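Local coordinates for hypothetical glycoside hydrolase (Parabacteroides distasonis, PDB 3TAW), which is a putative glycoside hydrolase of the beta-fructosidase clan, consistent with that clan's five-bladed beta-propeller fold, whose own function is not established, at residues A[43-47]-A[96-100]; A[320-325]-A[336-342]. One frame throughout, in Å; residues are numbered along the deposited sequence.

Contact 1. Residues A[43-47]-A[96-100]; sequences VAWEE and RDTKP
With chi1 of 65° at Trp45 and 55° at Glu46, both CG atoms stand between the backbone N and the carbonyl carbon, and the two side chains run out beside each other toward residues 96-100. The indole is thereby sandwiched, a tryptophan offering two broad faces for packing and one N-H for a backbone carbonyl. Glu46 CG lies over one face; on the opposite face Pro100 CD sits 3.7 Å from the centroid of the Trp45 five-membered ring, a CH-pi contact almost straight over the ring. Proline suits the place: its CD carries polarised hydrogens and its closed ring is firm. Trp45 NE1 spends its N-H on Thr98 O at 2.9 Å, a bent bond (138°) whose donor stands above the carbonyl plane; Asp97 O lies at the ring edge.

Glu46, extended beyond CG, carries its carboxylate to Arg96, where OE1 meets NH2 at 2.9 Å in a salt bridge. The two planes stand nearly perpendicular: the guanidinium presents its edge and OE1 is met from above the carboxylate plane, so that NH2 alone makes the bridge. These opposite charges share out their polar atoms: OE1 also bonds Tyr66 OH, which accepts from Arg96 NE, Lys28 O takes a bond from NH2, and a water links Glu46 OE2, 2.6 Å away, to Asp97 O.

The type I turn 44-47 leaves strand 41-44, the hairpin partner of strand 33-36; the rings of Phe34 and Trp45 meet edge-to-face. Residues 96-100 continue from strand 95-96, at the border of the sheet whose strands 61-69 and 81-88 touch Trp45.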
ATOM      1  N   VAL A  43       9.127  20.440 -13.169  1.00 15.66           N
ATOM      2  CA  VAL A  43       7.936  20.377 -12.343  1.00 16.39           C
ATOM      3  C   VAL A  43       8.304  20.264 -10.865  1.00 15.75           C
ATOM      4  O   VAL A  43       9.274  19.577 -10.505  1.00 15.32           O
ATOM      5  CB  VAL A  43       7.123  19.117 -12.787  1.00 16.85           C
ATOM      6  CG1 VAL A  43       6.074  18.728 -11.769  1.00 17.86           C
ATOM      7  CG2 VAL A  43       6.553  19.320 -14.201  1.00 18.26           C
ATOM      8  N   ALA A  44       7.527  20.931 -10.013  1.00 15.64           N
ATOM      9  CA  ALA A  44       7.670  20.784  -8.555  1.00 15.13           C
ATOM     10  C   ALA A  44       6.871  19.547  -8.112  1.00 14.67           C
ATOM     11  O   ALA A  44       5.680  19.621  -7.748  1.00 15.01           O
ATOM     12  CB  ALA A  44       7.227  22.036  -7.828  1.00 15.51           C
ATOM     13  N   TRP A  45       7.556  18.417  -8.173  1.00 14.28           N
ATOM     14  CA  TRP A  45       6.927  17.108  -8.150  1.00 14.02           C
ATOM     15  C   TRP A  45       6.441  16.663  -6.777  1.00 13.91           C
ATOM     16  O   TRP A  45       5.700  15.689  -6.689  1.00 14.50           O
ATOM     17  CB  TRP A  45       7.890  16.064  -8.728  1.00 13.48           C
ATOM     18  CG  TRP A  45       9.132  15.850  -7.944  1.00 13.34           C
ATOM     19  CD1 TRP A  45      10.314  16.542  -8.050  1.00 13.55           C
ATOM     20  CD2 TRP A  45       9.357  14.826  -6.971  1.00 12.96           C
ATOM     21  NE1 TRP A  45      11.238  16.037  -7.176  1.00 13.39           N
ATOM     22  CE2 TRP A  45      10.680  14.982  -6.495  1.00 13.05           C
ATOM     23  CE3 TRP A  45       8.563  13.800  -6.441  1.00 12.98           C
ATOM     24  CZ2 TRP A  45      11.236  14.139  -5.523  1.00 12.72           C
ATOM     25  CZ3 TRP A  45       9.113  12.965  -5.487  1.00 12.71           C
ATOM     26  CH2 TRP A  45      10.430  13.137  -5.026  1.00 12.95           C
ATOM     27  N   GLU A  46       6.843  17.361  -5.717  1.00 14.65           N
ATOM     28  CA  GLU A  46       6.433  16.987  -4.362  1.00 15.09           C
ATOM     29  C   GLU A  46       5.970  18.187  -3.555  1.00 15.67           C
ATOM     30  O   GLU A  46       5.977  18.184  -2.315  1.00 15.05           O
ATOM     31  CB  GLU A  46       7.549  16.219  -3.649  1.00 14.93           C
ATOM     32  CG  GLU A  46       8.890  16.908  -3.587  1.00 15.23           C
ATOM     33  CD  GLU A  46       9.931  16.112  -2.828  1.00 15.47           C
ATOM     34  OE1 GLU A  46       9.569  15.042  -2.268  1.00 14.48           O
ATOM     35  OE2 GLU A  46      11.104  16.571  -2.789  1.00 15.64           O
ATOM     36  N   GLU A  47       5.479  19.195  -4.260  1.00 16.78           N
ATOM     37  CA  GLU A  47       5.137  20.465  -3.638  1.00 18.57           C
ATOM     38  C   GLU A  47       3.859  20.440  -2.819  1.00 17.75           C
ATOM     39  O   GLU A  47       3.714  21.212  -1.884  1.00 17.91           O
ATOM     40  CB  GLU A  47       5.028  21.512  -4.755  1.00 20.58           C
ATOM     41  CG  GLU A  47       4.620  22.887  -4.337  1.00 24.24           C
ATOM     42  CD  GLU A  47       4.789  23.857  -5.487  1.00 24.78           C
ATOM     43  OE1 GLU A  47       4.098  23.670  -6.507  1.00 26.04           O
ATOM     44  OE2 GLU A  47       5.647  24.763  -5.378  1.00 30.44           O
ATOM     45  N   ARG A  96      16.361  12.208   1.406  1.00 14.30           N
ATOM     46  CA  ARG A  96      15.471  12.118   0.228  1.00 14.28           C
ATOM     47  C   ARG A  96      16.183  12.513  -1.048  1.00 14.31           C
ATOM     48  O   ARG A  96      16.893  13.520  -1.079  1.00 14.76           O
ATOM     49  CB  ARG A  96      14.249  13.020   0.426  1.00 14.54           C
ATOM     50  CG  ARG A  96      13.424  12.663   1.636  1.00 14.42           C
ATOM     51  CD  ARG A  96      12.600  13.843   2.124  1.00 14.79           C
ATOM     52  NE  ARG A  96      11.583  14.293   1.171  1.00 14.76           N
ATOM     53  CZ  ARG A  96      10.612  15.147   1.480  1.00 14.59           C
ATOM     54  NH1 ARG A  96      10.533  15.679   2.695  1.00 14.04           N
ATOM     55  NH2 ARG A  96       9.706  15.461   0.558  1.00 14.96           N
ATOM     56  N   ASP A  97      15.970  11.733  -2.099  1.00 13.82           N
ATOM     57  CA  ASP A  97      16.414  12.093  -3.424  1.00 13.86           C
ATOM     58  C   ASP A  97      15.644  13.308  -3.949  1.00 13.64           C
ATOM     59  O   ASP A  97      14.442  13.467  -3.706  1.00 13.82           O
ATOM     60  CB  ASP A  97      16.232  10.923  -4.396  1.00 13.78           C
ATOM     61  CG  ASP A  97      17.345   9.885  -4.304  1.00 14.12           C
ATOM     62  OD1 ASP A  97      18.260  10.015  -3.440  1.00 13.78           O
ATOM     63  OD2 ASP A  97      17.293   8.949  -5.126  1.00 14.73           O
ATOM     64  N   THR A  98      16.335  14.110  -4.748  1.00 13.81           N
ATOM     65  CA  THR A  98      15.709  15.258  -5.377  1.00 14.37           C
ATOM     66  C   THR A  98      14.948  14.881  -6.631  1.00 14.43           C
ATOM     67  O   THR A  98      14.119  15.647  -7.075  1.00 14.92           O
ATOM     68  CB  THR A  98      16.751  16.352  -5.719  1.00 14.95           C
ATOM     69  OG1 THR A  98      17.785  15.806  -6.555  1.00 15.72           O
ATOM     70  CG2 THR A  98      17.345  16.899  -4.461  1.00 15.55           C
ATOM     71  N   LYS A  99      15.295  13.751  -7.242  1.00 14.62           N
ATOM     72  CA  LYS A  99      14.584  13.231  -8.404  1.00 15.22           C
ATOM     73  C   LYS A  99      13.687  12.067  -7.970  1.00 14.65           C
ATOM     74  O   LYS A  99      14.149  11.185  -7.277  1.00 14.20           O
ATOM     75  CB  LYS A  99      15.587  12.717  -9.440  1.00 16.64           C
ATOM     76  CG  LYS A  99      15.033  12.548 -10.811  1.00 17.58           C
ATOM     77  CD  LYS A  99      16.061  11.941 -11.765  1.00 18.81           C
ATOM     78  CE  LYS A  99      16.150  10.442 -11.600  1.00 19.13           C
ATOM     79  NZ  LYS A  99      14.837   9.849 -11.981  1.00 19.68           N
ATOM     80  N   PRO A 100      12.417  12.055  -8.408  1.00 14.14           N
ATOM     81  CA  PRO A 100      11.605  10.868  -8.139  1.00 13.55           C
ATOM     82  C   PRO A 100      12.207   9.609  -8.792  1.00 13.41           C
ATOM     83  O   PRO A 100      12.847   9.682  -9.858  1.00 13.50           O
ATOM     84  CB  PRO A 100      10.235  11.219  -8.726  1.00 13.68           C
ATOM     85  CG  PRO A 100      10.563  12.224  -9.835  1.00 14.27           C
ATOM     86  CD  PRO A 100      11.754  13.005  -9.331  1.00 14.25           C
TER
HETATM   87  O   HOH W   1      13.114  15.216  -1.867  1.00 15.88           O

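Contact 2. Residues A[320-325]-A[336-342]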
ATOM      1  N   GLY A 320      -9.735  12.500   7.504  1.00 17.46           N
ATOM      2  CA  GLY A 320      -8.571  11.896   8.147  1.00 16.95           C
ATOM      3  C   GLY A 320      -8.269  10.479   7.701  1.00 16.40           C
ATOM      4  O   GLY A 320      -9.182   9.703   7.402  1.00 15.90           O
ATOM      5  N   THR A 321      -6.978  10.147   7.657  1.00 15.67           N
ATOM      6  CA  THR A 321      -6.551   8.767   7.446  1.00 14.89           C
ATOM      7  C   THR A 321      -5.287   8.469   8.254  1.00 14.55           C
ATOM      8  O   THR A 321      -4.495   9.363   8.582  1.00 14.59           O
ATOM      9  CB  THR A 321      -6.193   8.424   5.950  1.00 14.76           C
ATOM     10  OG1 THR A 321      -4.916   8.975   5.627  1.00 14.41           O
ATOM     11  CG2 THR A 321      -7.225   8.929   4.953  1.00 14.41           C
ATOM     12  N   VAL A 322      -5.133   7.197   8.573  1.00 13.51           N
ATOM     13  CA  VAL A 322      -3.832   6.623   8.896  1.00 13.23           C
ATOM     14  C   VAL A 322      -3.736   5.423   7.970  1.00 12.94           C
ATOM     15  O   VAL A 322      -4.110   4.288   8.326  1.00 13.28           O
ATOM     16  CB  VAL A 322      -3.654   6.297  10.409  1.00 13.16           C
ATOM     17  CG1 VAL A 322      -3.532   7.580  11.198  1.00 13.32           C
ATOM     18  CG2 VAL A 322      -4.778   5.410  10.986  1.00 13.23           C
ATOM     19  N   PHE A 323      -3.234   5.691   6.755  1.00 12.37           N
ATOM     20  CA  PHE A 323      -3.360   4.771   5.637  1.00 12.05           C
ATOM     21  C   PHE A 323      -2.110   3.896   5.556  1.00 11.70           C
ATOM     22  O   PHE A 323      -1.062   4.308   5.039  1.00 11.84           O
ATOM     23  CB  PHE A 323      -3.588   5.545   4.330  1.00 12.07           C
ATOM     24  CG  PHE A 323      -4.108   4.685   3.213  1.00 12.24           C
ATOM     25  CD1 PHE A 323      -5.462   4.370   3.121  1.00 12.70           C
ATOM     26  CD2 PHE A 323      -3.224   4.142   2.289  1.00 12.04           C
ATOM     27  CE1 PHE A 323      -5.929   3.560   2.093  1.00 12.50           C
ATOM     28  CE2 PHE A 323      -3.682   3.330   1.258  1.00 12.19           C
ATOM     29  CZ  PHE A 323      -5.019   3.041   1.157  1.00 12.33           C
ATOM     30  N   VAL A 324      -2.219   2.702   6.127  1.00 11.24           N
ATOM     31  CA  VAL A 324      -1.079   1.818   6.297  1.00 10.57           C
ATOM     32  C   VAL A 324      -0.690   1.199   4.981  1.00 10.57           C
ATOM     33  O   VAL A 324      -1.531   0.708   4.256  1.00 10.23           O
ATOM     34  CB  VAL A 324      -1.313   0.770   7.408  1.00 10.46           C
ATOM     35  CG1 VAL A 324      -1.449   1.493   8.767  1.00 10.59           C
ATOM     36  CG2 VAL A 324      -2.513  -0.118   7.089  1.00 10.59           C
ATOM     37  N   GLU A 325       0.608   1.235   4.660  1.00 10.48           N
ATOM     38  CA  GLU A 325       1.023   0.839   3.305  1.00 10.49           C
ATOM     39  C   GLU A 325       2.445   0.321   3.145  1.00 10.30           C
ATOM     40  O   GLU A 325       2.739  -0.350   2.150  1.00 10.70           O
ATOM     41  CB  GLU A 325       0.776   2.033   2.365  1.00 10.88           C
ATOM     42  CG  GLU A 325       0.952   1.737   0.871  1.00 11.26           C
ATOM     43  CD  GLU A 325       0.390   2.850  -0.029  1.00 12.37           C
ATOM     44  OE1 GLU A 325      -0.489   3.607   0.429  1.00 13.51           O
ATOM     45  OE2 GLU A 325       0.842   2.987  -1.206  1.00 12.72           O
ATOM     46  N   LEU A 336       6.260   0.750  10.599  1.00 12.45           N
ATOM     47  CA  LEU A 336       5.024   0.856   9.817  1.00 11.96           C
ATOM     48  C   LEU A 336       4.881   2.283   9.292  1.00 11.79           C
ATOM     49  O   LEU A 336       4.877   3.214  10.077  1.00 12.27           O
ATOM     50  CB  LEU A 336       3.824   0.528  10.717  1.00 11.90           C
ATOM     51  CG  LEU A 336       2.441   0.664  10.097  1.00 11.91           C
ATOM     52  CD1 LEU A 336       2.237  -0.398   8.991  1.00 11.43           C
ATOM     53  CD2 LEU A 336       1.349   0.602  11.162  1.00 12.27           C
ATOM     54  N   TYR A 337       4.826   2.432   7.959  1.00 11.52           N
ATOM     55  CA  TYR A 337       4.742   3.730   7.290  1.00 11.01           C
ATOM     56  C   TYR A 337       3.338   3.903   6.733  1.00 11.24           C
ATOM     57  O   TYR A 337       2.805   2.993   6.091  1.00 10.51           O
ATOM     58  CB  TYR A 337       5.808   3.862   6.194  1.00 11.06           C
ATOM     59  CG  TYR A 337       7.176   3.852   6.838  1.00 10.76           C
ATOM     60  CD1 TYR A 337       7.697   5.000   7.438  1.00 10.90           C
ATOM     61  CD2 TYR A 337       7.896   2.671   6.963  1.00 10.92           C
ATOM     62  CE1 TYR A 337       8.921   4.972   8.093  1.00 11.35           C
ATOM     63  CE2 TYR A 337       9.127   2.632   7.635  1.00 11.48           C
ATOM     64  CZ  TYR A 337       9.639   3.786   8.190  1.00 11.43           C
ATOM     65  OH  TYR A 337      10.842   3.716   8.872  1.00 12.20           O
ATOM     66  N   TYR A 338       2.745   5.057   7.021  1.00 11.34           N
ATOM     67  CA  TYR A 338       1.384   5.300   6.639  1.00 11.50           C
ATOM     68  C   TYR A 338       1.161   6.724   6.152  1.00 12.06           C
ATOM     69  O   TYR A 338       1.879   7.670   6.544  1.00 12.89           O
ATOM     70  CB  TYR A 338       0.440   4.937   7.801  1.00 11.96           C
ATOM     71  CG  TYR A 338       0.658   5.671   9.114  1.00 12.20           C
ATOM     72  CD1 TYR A 338       1.555   5.199  10.062  1.00 12.70           C
ATOM     73  CD2 TYR A 338      -0.079   6.803   9.424  1.00 12.72           C
ATOM     74  CE1 TYR A 338       1.746   5.847  11.263  1.00 12.78           C
ATOM     75  CE2 TYR A 338       0.094   7.470  10.628  1.00 13.12           C
ATOM     76  CZ  TYR A 338       0.996   6.979  11.544  1.00 13.26           C
ATOM     77  OH  TYR A 338       1.181   7.615  12.742  1.00 14.51           O
ATOM     78  N   GLY A 339       0.154   6.880   5.303  1.00 11.57           N
ATOM     79  CA  GLY A 339      -0.258   8.194   4.828  1.00 11.92           C
ATOM     80  C   GLY A 339      -1.082   8.872   5.917  1.00 12.52           C
ATOM     81  O   GLY A 339      -1.855   8.210   6.622  1.00 12.76           O
ATOM     82  N   CYS A 340      -0.933  10.185   6.038  1.00 12.94           N
ATOM     83  CA  CYS A 340      -1.687  11.002   7.016  1.00 13.59           C
ATOM     84  C   CYS A 340      -2.596  11.954   6.278  1.00 13.96           C
ATOM     85  O   CYS A 340      -2.129  12.948   5.701  1.00 13.74           O
ATOM     86  CB  CYS A 340      -0.744  11.805   7.894  1.00 14.15           C
ATOM     87  SG  CYS A 340       0.438  10.800   8.840  1.00 14.69           S
ATOM     88  N   ALA A 341      -3.889  11.621   6.245  1.00 14.10           N
ATOM     89  CA  ALA A 341      -4.916  12.466   5.613  1.00 14.62           C
ATOM     90  C   ALA A 341      -4.559  12.893   4.175  1.00 14.50           C
ATOM     91  O   ALA A 341      -4.854  14.019   3.761  1.00 14.90           O
ATOM     92  CB  ALA A 341      -5.239  13.699   6.517  1.00 15.23           C
ATOM     93  N   ASP A 342      -3.940  11.969   3.425  1.00 14.13           N
ATOM     94  CA  ASP A 342      -3.495  12.186   2.036  1.00 13.96           C
ATOM     95  C   ASP A 342      -2.512  13.355   1.901  1.00 14.10           C
ATOM     96  O   ASP A 342      -2.431  13.990   0.833  1.00 14.54           O
ATOM     97  CB  ASP A 342      -4.678  12.369   1.066  1.00 14.84           C
ATOM     98  CG  ASP A 342      -5.397  11.064   0.737  1.00 15.24           C
ATOM     99  OD1 ASP A 342      -5.007   9.997   1.260  1.00 15.41           O
ATOM    100  OD2 ASP A 342      -6.308  11.131  -0.108  1.00 16.46           O
TER
HETATM  101  O   HOH W   2      -3.578   8.961   3.248  1.00 13.52           O
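Val322 and Tyr338 lie side by side and point the same way, Val322 CG1 reaching Tyr338 CE2 at 3.7 Å. Chi1 of 59° sets Tyr338 CG between the backbone N and the carbonyl carbon, the ring then runs out alongside Val322, and its hydroxyl bonds Glu312. On the same face Val324 sends CG1 across to Leu336 CD2 (3.8 Å) and to Tyr338 CB, branched and aromatic groups filling a buried apolar layer. Phe323 belongs to the other face, opposite Gly339, which brings no side chain against the phenylalanine CB.

Phe323 and Gly339 form the antiparallel hydrogen-bonded pair: Phe323 N to Gly339 O is nearly straight at 172°, and Gly339 N returns to Phe323 O, each at 2.9 Å. Farther along, Glu325 N bonds Tyr337 O.

Beyond the paired strands, Thr321 OG1, on a short side chain, both takes a weak, bent bond from Ala341 N at 2.9 Å and gives its proton to a water, which also accepts from Asp342 N and donates to Asp342 OD1.

Strands 322-330 and 333-340 make a hairpin that strand 344-350, beside Tyr338, extends into probably the last of five blade sheets; strands 49-58 and 117-125 adjoin Phe323, and Leu305 covers Val322 and Val324.

Overall arrangement
Both segments of contact 1 precede those of contact 2 in the sequence, and the two do not touch: their centres are about 20 Å apart and their nearest atoms about 10 Å. Contact 2 is buried, its centre about 9 Å from that of the chain, whereas the centre of contact 1 lies about 20 Å from it and is only partly buried. Strand 49-58 spans some of the gap, since it starts soon after the turn of 43-47 and touches the 320-325/336-342 hairpin. No active site is established. An unidentified ligand lies about 3 Å from the side chain of Asp342, and an acetate ion about 5 Å from that of Lys99; both probably come from the crystallisation liquor. The magnesium ion, at Asn355 and Phe356, involves neither contact.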